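Local atomic coordinates of diacylglycerol lipase (Aspergillus oryzae, PDB entry 5XK2), a protein that probably hydrolyses ester bonds of mono- and diacylglycerols, releasing fatty acids, as a lipase of the alpha/beta-hydrolase superfamily. Residues Val86-Ser91 and Ala157-Ala162. Numbering follows the deposited sequence.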
loop_
_atom_site.group_PDB
_atom_site.type_symbol
_atom_site.label_atom_id
_atom_site.label_comp_id
_atom_site.label_asym_id
_atom_site.label_seq_id
_atom_site.Cartn_x
_atom_site.Cartn_y
_atom_site.Cartn_z
ATOM N N VAL A 86 9.020 13.927 20.845
ATOM C CA VAL A 86 9.710 12.881 20.109
ATOM C C VAL A 86 8.689 12.317 19.126
ATOM O O VAL A 86 7.703 11.716 19.544
ATOM C CB VAL A 86 10.231 11.765 21.052
ATOM C CG1 VAL A 86 11.002 10.710 20.248
ATOM C CG2 VAL A 86 11.098 12.364 22.167
ATOM N N ALA A 87 8.908 12.520 17.831
ATOM C CA ALA A 87 7.891 12.174 16.854
ATOM C C ALA A 87 8.452 11.204 15.833
ATOM O O ALA A 87 9.587 11.372 15.366
ATOM C CB ALA A 87 7.371 13.442 16.167
ATOM N N PHE A 88 7.655 10.205 15.465
ATOM C CA PHE A 88 8.095 9.164 14.533
ATOM C C PHE A 88 7.221 9.030 13.300
ATOM O O PHE A 88 5.996 9.055 13.399
ATOM C CB PHE A 88 8.102 7.787 15.194
ATOM C CG PHE A 88 8.969 7.678 16.393
ATOM C CD1 PHE A 88 10.310 7.288 16.276
ATOM C CD2 PHE A 88 8.443 7.902 17.656
ATOM C CE1 PHE A 88 11.100 7.150 17.410
ATOM C CE2 PHE A 88 9.238 7.785 18.800
ATOM C CZ PHE A 88 10.576 7.400 18.670
ATOM N N ARG A 89 7.886 8.801 12.171
ATOM C CA ARG A 89 7.259 8.357 10.937
ATOM C C ARG A 89 7.751 6.943 10.685
ATOM O O ARG A 89 8.964 6.687 10.705
ATOM C CB ARG A 89 7.639 9.255 9.751
ATOM C CG ARG A 89 6.779 9.027 8.521
ATOM C CD ARG A 89 7.610 9.127 7.241
ATOM N NE ARG A 89 8.460 7.939 7.147
ATOM C CZ ARG A 89 9.658 7.903 6.581
ATOM N NH1 ARG A 89 10.174 8.997 6.025
ATOM N NH2 ARG A 89 10.344 6.766 6.575
ATOM N N GLY A 90 6.825 6.023 10.453
ATOM C CA GLY A 90 7.222 4.676 10.096
ATOM C C GLY A 90 7.264 4.530 8.585
ATOM O O GLY A 90 7.245 5.511 7.841
ATOM N N SER A 91 7.320 3.290 8.125
ATOM C CA SER A 91 7.344 3.021 6.704
ATOM C C SER A 91 6.035 3.451 6.041
ATOM O O SER A 91 4.930 3.213 6.572
ATOM C CB SER A 91 7.592 1.532 6.457
ATOM O OG SER A 91 7.709 1.282 5.071
ATOM N N ALA A 157 2.938 3.186 15.943
ATOM C CA ALA A 157 3.361 1.923 16.549
ATOM C C ALA A 157 4.747 2.075 17.182
ATOM O O ALA A 157 4.993 1.664 18.320
ATOM C CB ALA A 157 3.361 0.825 15.504
ATOM N N ILE A 158 5.660 2.682 16.441
ATOM C CA ILE A 158 7.000 2.910 16.982
ATOM C C ILE A 158 6.899 3.784 18.214
ATOM O O ILE A 158 7.519 3.491 19.239
ATOM C CB ILE A 158 7.929 3.546 15.917
ATOM C CG1 ILE A 158 8.074 2.578 14.736
ATOM C CG2 ILE A 158 9.298 3.883 16.527
ATOM C CD1 ILE A 158 8.693 3.205 13.482
ATOM N N ALA A 159 6.071 4.827 18.141
ATOM C CA ALA A 159 5.894 5.704 19.289
ATOM C C ALA A 159 5.399 4.944 20.512
ATOM O O ALA A 159 5.818 5.248 21.628
ATOM C CB ALA A 159 4.921 6.835 18.952
ATOM N N SER A 160 4.483 3.993 20.304
ATOM C CA SER A 160 3.918 3.209 21.414
ATOM C C SER A 160 5.019 2.480 22.201
ATOM O O SER A 160 5.054 2.529 23.441
ATOM C CB SER A 160 2.898 2.184 20.891
ATOM O OG SER A 160 1.795 2.852 20.300
ATOM N N LEU A 161 5.908 1.818 21.464
ATOM C CA LEU A 161 6.984 1.070 22.112
ATOM C C LEU A 161 8.047 2.011 22.683
ATOM O O LEU A 161 8.602 1.742 23.740
ATOM C CB LEU A 161 7.614 0.084 21.137
ATOM C CG LEU A 161 6.691 -1.042 20.669
ATOM C CD1 LEU A 161 7.392 -1.849 19.582
ATOM C CD2 LEU A 161 6.292 -1.964 21.844
ATOM N N ALA A 162 8.338 3.109 21.988
ATOM C CA ALA A 162 9.278 4.099 22.514
ATOM C C ALA A 162 8.790 4.671 23.843
ATOM O O ALA A 162 9.557 4.783 24.793
ATOM C CB ALA A 162 9.500 5.236 21.503
#
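The phenyl ring of Phe88 carries Ile158 on one face: the CG2 methyl sits 3.8 Å from the ring centroid, 21° off the normal and displaced toward the rim, a CH-pi contact. Phe88 CD1 is the ring atom nearest that methyl, 3.6 Å from Ile158 CG2. Ala159 and Ala162 approach the same ring obliquely, the first bringing its CA to 3.7 Å from Phe88 CD2, the second its CB to 3.7 Å from Phe88 CZ. Phe88 points from its strand toward the helix, and with CG beside the backbone N (chi1 -59°) the ring leans back along residues 86-88 and reaches Ala162, one turn beyond Ile158. Alanine suits both helix positions because its small side chain lets a broad ring settle close to the helix backbone. The branched Ile158 serves two neighbours: CG2 meets the ring, while CD1, at the end of the other branch, reaches Gly90 CA at 4.0 Å. Gly90, having no side chain, meets that methyl through its backbone. On the far side of the strand Arg89 turns away from the helix, and its NE donates a nearly straight bond to Gly90 O (2.8 Å), bracing the turn after the strand; its NH2 is held by Asp70 O and its guanidinium meets Tyr34 in a cation-pi contact. Residues 86-89 of the strand and 157-162 of the helix run roughly antiparallel, at 141°. This is the alpha/beta-hydrolase core, in which the helix following the probable nucleophile elbow, with Ser153 as the likely nucleophile, packs against one side of the central sheet, over strands 83-89 and 146-152.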